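Local atomic coordinates of protein PML (Homo sapiens, PDB entry 6IMQ), a protein that organises nuclear bodies, a role in which its zinc-binding B1-box, the domain crystallised here, takes part by oligomerising. Residues F21-F24 with E25-Q28; K33-E36 with A37-W40. One frame throughout, in Å; residues are numbered along the deposited sequence.

How the contacts relate
Both contacts are local and lie within one B-box zinc finger, their centres about 12 Å apart. Contact 1 comes first along the chain: strand 21-23, the middle strand of a small antiparallel sheet, turns through 25-28 into strand 28-30. Contact 2 follows on helix 32-41, which starts just beyond that strand. The zinc ion of chain I is common to the two, with Cys-23 and Cys-26 from contact 1 and His-38 from contact 2, while Cys-34 of contact 2 binds the other zinc. The rings of Phe-21 and Phe-35 stack between sheet and helix. The shared zinc and this aromatic pair tie helix to hairpin; the other zinc ties the helix start to the Cys-12/Cys-15 loop.

Contact 1 of 2, residues F21-F24 with E25-Q28; sequences FWCF and ECEQ. With ZN (zinc ion), chain I.
Cys-23 and Cys-26 form the CxxC half of a Cys2His2 zinc site, set in the zinc knuckle that links strands 21-23 and 28-30 of the B-box. SG of Cys-23 and SG of Cys-26 lie 2.3 and 2.2 Å from the zinc ion; His-38 and His-44 complete the site. The Cys-23 thiolate is also an acceptor: N of Cys-26 reaches its SG at 3.3 Å in an almost straight bond (173°), probably tempering its charge. With this SG anti to its own backbone N (chi1 180°), both N of Cys-26 and the zinc can reach it. The backbone of Cys-23 is satisfied at both ends. Its N gives a straight bond to O of Gln-28 at 3.0 Å, while its O takes N of Glu-27 at 2.8 Å and more weakly N of Gln-28. With Glu-27 and Gln-28 both facing Cys-23, this is a G1 beta bulge, Glu-27 having the positive phi (70°) of its first position. The Trp-22 indole packs against the bulge, its NE1 donating to O of Asp-7 in the second subunit. N of Gln-28 sits over one indole face, and CH2 of Trp-22 comes to 3.2 Å from O of Glu-27.

Contact 2 of 2, residues K33-E36 with A37-W40; sequences KCFE and AHQW. With ZN (zinc ion), chain I; ZN (zinc ion), chain H.
His-38 meets Phe-35 one turn back along the helix, its ND1 3.9 Å from CE1 of the phenyl ring, and its NE2 binds the zinc ion of chain I at 2.0 Å. SG of Cys-34 binds the zinc ion of chain H at 2.3 Å, with Cys-12, Cys-15 and Cys-31. ND1 of His-38, the other ring nitrogen, donates to OE1 of Gln-39 at 2.8 Å, in the carbonyl plane and in the plane of the imidazole. This bond, together with the zinc at NE2, holds the ring's rotation, which makes Gln-39 a second-shell residue of the B-box Cys2His2 site. A bend in the glutamine chain (chi2 -63°) folds the amide back over Phe-35, stacked at 22° to the ring, and CG of Gln-39 stands 3.7 Å from the centroid of the Phe-35 ring in a CH-pi contact. Were Gln-39 replaced by an alanine, ND1 would probably lose this acceptor, the imidazole being held in rotation by little more than its zinc bond, and one face of Phe-35 its amide cover. Helical bonds carry these groups, N of Gln-39 to O of Phe-35 at 2.9 Å and N of His-38 to O of Cys-34 at 3.0 Å.

Contact 1 of 2, residues F21-F24 with E25-Q28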
loop_
_atom_site.group_PDB
_atom_site.type_symbol
_atom_site.label_atom_id
_atom_site.label_comp_id
_atom_site.label_asym_id
_atom_site.label_seq_id
_atom_site.Cartn_x
_atom_site.Cartn_y
_atom_site.Cartn_z
ATOM N N PHE B 21 4.802 2.521 -4.907
ATOM C CA PHE B 21 3.564 1.802 -4.707
ATOM C C PHE B 21 3.800 0.322 -4.929
ATOM O O PHE B 21 4.722 -0.096 -5.631
ATOM C CB PHE B 21 2.466 2.316 -5.635
ATOM C CG PHE B 21 2.074 3.717 -5.353
ATOM C CD1 PHE B 21 2.797 4.775 -5.871
ATOM C CD2 PHE B 21 0.991 3.980 -4.536
ATOM C CE1 PHE B 21 2.434 6.074 -5.595
ATOM C CE2 PHE B 21 0.620 5.271 -4.252
ATOM C CZ PHE B 21 1.342 6.326 -4.777
ATOM N N TRP B 22 2.969 -0.460 -4.261
ATOM C CA TRP B 22 2.944 -1.908 -4.383
ATOM C C TRP B 22 1.523 -2.284 -4.749
ATOM O O TRP B 22 0.572 -1.860 -4.081
ATOM C CB TRP B 22 3.371 -2.586 -3.087
ATOM C CG TRP B 22 3.141 -4.071 -3.052
ATOM C CD1 TRP B 22 2.163 -4.727 -2.367
ATOM C CD2 TRP B 22 3.915 -5.084 -3.710
ATOM N NE1 TRP B 22 2.277 -6.084 -2.553
ATOM C CE2 TRP B 22 3.346 -6.330 -3.373
ATOM C CE3 TRP B 22 5.032 -5.057 -4.547
ATOM C CZ2 TRP B 22 3.853 -7.534 -3.852
ATOM C CZ3 TRP B 22 5.536 -6.256 -5.018
ATOM C CH2 TRP B 22 4.948 -7.477 -4.668
ATOM N N CYS B 23 1.371 -3.048 -5.815
ATOM C CA CYS B 23 0.066 -3.548 -6.208
ATOM C C CYS B 23 -0.091 -4.978 -5.709
ATOM O O CYS B 23 0.724 -5.850 -6.033
ATOM C CB CYS B 23 -0.137 -3.494 -7.717
ATOM S SG CYS B 23 -1.763 -4.133 -8.101
ATOM N N PHE B 24 -1.160 -5.226 -4.953
ATOM C CA PHE B 24 -1.369 -6.548 -4.380
ATOM C C PHE B 24 -1.810 -7.572 -5.420
ATOM O O PHE B 24 -1.541 -8.766 -5.254
ATOM C CB PHE B 24 -2.397 -6.460 -3.250
ATOM C CG PHE B 24 -1.908 -5.721 -2.049
ATOM C CD1 PHE B 24 -0.944 -6.283 -1.237
ATOM C CD2 PHE B 24 -2.401 -4.466 -1.726
ATOM C CE1 PHE B 24 -0.477 -5.621 -0.128
ATOM C CE2 PHE B 24 -1.940 -3.796 -0.612
ATOM C CZ PHE B 24 -0.971 -4.377 0.189
ATOM N N GLU B 25 -2.479 -7.145 -6.492
ATOM C CA GLU B 25 -2.931 -8.126 -7.473
ATOM C C GLU B 25 -1.938 -8.320 -8.616
ATOM O O GLU B 25 -1.784 -9.444 -9.109
ATOM C CB GLU B 25 -4.305 -7.729 -8.019
ATOM C CG GLU B 25 -5.452 -8.096 -7.074
ATOM C CD GLU B 25 -6.228 -6.883 -6.587
ATOM O OE1 GLU B 25 -7.446 -6.813 -6.850
ATOM O OE2 GLU B 25 -5.617 -5.998 -5.954
ATOM N N CYS B 26 -1.250 -7.259 -9.050
ATOM C CA CYS B 26 -0.163 -7.450 -10.004
ATOM C C CYS B 26 1.075 -8.047 -9.332
ATOM O O CYS B 26 1.870 -8.718 -9.996
ATOM C CB CYS B 26 0.227 -6.125 -10.670
ATOM S SG CYS B 26 -0.991 -5.288 -11.701
ATOM N N GLU B 27 1.267 -7.782 -8.032
ATOM C CA GLU B 27 2.454 -8.229 -7.282
ATOM C C GLU B 27 3.705 -7.472 -7.738
ATOM O O GLU B 27 4.808 -8.022 -7.790
ATOM C CB GLU B 27 2.647 -9.745 -7.406
ATOM C CG GLU B 27 3.649 -10.207 -8.482
ATOM C CD GLU B 27 3.319 -11.581 -9.066
ATOM O OE1 GLU B 27 2.211 -11.735 -9.621
ATOM O OE2 GLU B 27 4.165 -12.502 -8.982
ATOM N N GLN B 28 3.538 -6.191 -8.054
ATOM C CA GLN B 28 4.604 -5.425 -8.673
ATOM C C GLN B 28 4.791 -4.073 -8.005
ATOM O O GLN B 28 3.866 -3.507 -7.415
ATOM C CB GLN B 28 4.342 -5.195 -10.169
ATOM C CG GLN B 28 4.797 -6.303 -11.068
ATOM C CD GLN B 28 4.356 -6.097 -12.501
ATOM O OE1 GLN B 28 3.898 -5.018 -12.874
ATOM N NE2 GLN B 28 4.481 -7.137 -13.312
HETATM ZN ZN ZN I . -2.183 -4.018 -10.385
#

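Contact 2 of 2, residues K33-E36 with A37-W40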
loop_
_atom_site.group_PDB
_atom_site.type_symbol
_atom_site.label_atom_id
_atom_site.label_comp_id
_atom_site.label_asym_id
_atom_site.label_seq_id
_atom_site.Cartn_x
_atom_site.Cartn_y
_atom_site.Cartn_z
ATOM N N LYS B 33 4.259 7.908 -11.186
ATOM C CA LYS B 33 3.751 8.162 -12.534
ATOM C C LYS B 33 3.251 6.879 -13.199
ATOM O O LYS B 33 2.178 6.877 -13.811
ATOM C CB LYS B 33 4.844 8.882 -13.338
ATOM C CG LYS B 33 5.457 8.148 -14.499
ATOM C CD LYS B 33 4.795 8.589 -15.782
ATOM C CE LYS B 33 4.779 7.452 -16.733
ATOM N NZ LYS B 33 6.019 7.174 -17.470
ATOM N N CYS B 34 3.986 5.771 -13.066
ATOM C CA CYS B 34 3.447 4.513 -13.571
ATOM C C CYS B 34 2.247 4.066 -12.751
ATOM O O CYS B 34 1.325 3.444 -13.290
ATOM C CB CYS B 34 4.533 3.444 -13.592
ATOM S SG CYS B 34 5.814 3.770 -14.849
ATOM N N PHE B 35 2.220 4.394 -11.459
ATOM C CA PHE B 35 1.082 3.991 -10.650
ATOM C C PHE B 35 -0.192 4.721 -11.068
ATOM O O PHE B 35 -1.258 4.105 -11.123
ATOM C CB PHE B 35 1.358 4.230 -9.179
ATOM C CG PHE B 35 0.248 3.789 -8.302
ATOM C CD1 PHE B 35 -0.094 2.454 -8.228
ATOM C CD2 PHE B 35 -0.472 4.706 -7.574
ATOM C CE1 PHE B 35 -1.125 2.039 -7.425
ATOM C CE2 PHE B 35 -1.505 4.305 -6.770
ATOM C CZ PHE B 35 -1.831 2.962 -6.686
ATOM N N GLU B 36 -0.113 6.022 -11.371
ATOM C CA GLU B 36 -1.313 6.734 -11.815
ATOM C C GLU B 36 -1.882 6.106 -13.089
ATOM O O GLU B 36 -3.105 6.028 -13.256
ATOM C CB GLU B 36 -1.009 8.224 -12.009
ATOM C CG GLU B 36 -0.362 8.865 -10.788
ATOM C CD GLU B 36 -1.034 10.160 -10.341
ATOM O OE1 GLU B 36 -1.895 10.694 -11.076
ATOM O OE2 GLU B 36 -0.686 10.646 -9.244
ATOM N N ALA B 37 -1.018 5.637 -13.997
ATOM C CA ALA B 37 -1.518 4.951 -15.187
ATOM C C ALA B 37 -2.174 3.625 -14.825
ATOM O O ALA B 37 -3.224 3.265 -15.364
ATOM C CB ALA B 37 -0.383 4.724 -16.188
ATOM N N HIS B 38 -1.566 2.879 -13.909
ATOM C CA HIS B 38 -2.142 1.621 -13.450
ATOM C C HIS B 38 -3.531 1.840 -12.854
ATOM O O HIS B 38 -4.453 1.057 -13.112
ATOM C CB HIS B 38 -1.150 1.001 -12.468
ATOM C CG HIS B 38 -1.683 -0.143 -11.673
ATOM N ND1 HIS B 38 -2.419 0.036 -10.523
ATOM C CD2 HIS B 38 -1.539 -1.482 -11.824
ATOM C CE1 HIS B 38 -2.739 -1.141 -10.020
ATOM N NE2 HIS B 38 -2.215 -2.078 -10.788
ATOM N N GLN B 39 -3.717 2.945 -12.126
ATOM C CA GLN B 39 -5.025 3.195 -11.523
ATOM C C GLN B 39 -6.075 3.588 -12.563
ATOM O O GLN B 39 -7.276 3.384 -12.340
ATOM C CB GLN B 39 -4.936 4.299 -10.463
ATOM C CG GLN B 39 -3.931 4.071 -9.356
ATOM C CD GLN B 39 -4.265 2.857 -8.516
ATOM O OE1 GLN B 39 -3.830 1.746 -8.817
ATOM N NE2 GLN B 39 -5.031 3.062 -7.450
ATOM N N TRP B 40 -5.659 4.204 -13.665
ATOM C CA TRP B 40 -6.606 4.536 -14.723
ATOM C C TRP B 40 -7.098 3.276 -15.424
ATOM O O TRP B 40 -8.306 3.087 -15.619
ATOM C CB TRP B 40 -5.948 5.483 -15.716
ATOM C CG TRP B 40 -6.867 5.885 -16.798
ATOM C CD1 TRP B 40 -7.015 5.295 -18.023
ATOM C CD2 TRP B 40 -7.781 6.978 -16.762
ATOM N NE1 TRP B 40 -7.977 5.961 -18.754
ATOM C CE2 TRP B 40 -8.460 6.999 -18.000
ATOM C CE3 TRP B 40 -8.093 7.946 -15.799
ATOM C CZ2 TRP B 40 -9.432 7.945 -18.301
ATOM C CZ3 TRP B 40 -9.057 8.890 -16.100
ATOM C CH2 TRP B 40 -9.720 8.881 -17.341
HETATM ZN ZN ZN I . -2.183 -4.018 -10.385
HETATM ZN ZN ZN H . 7.579 3.904 -13.353
#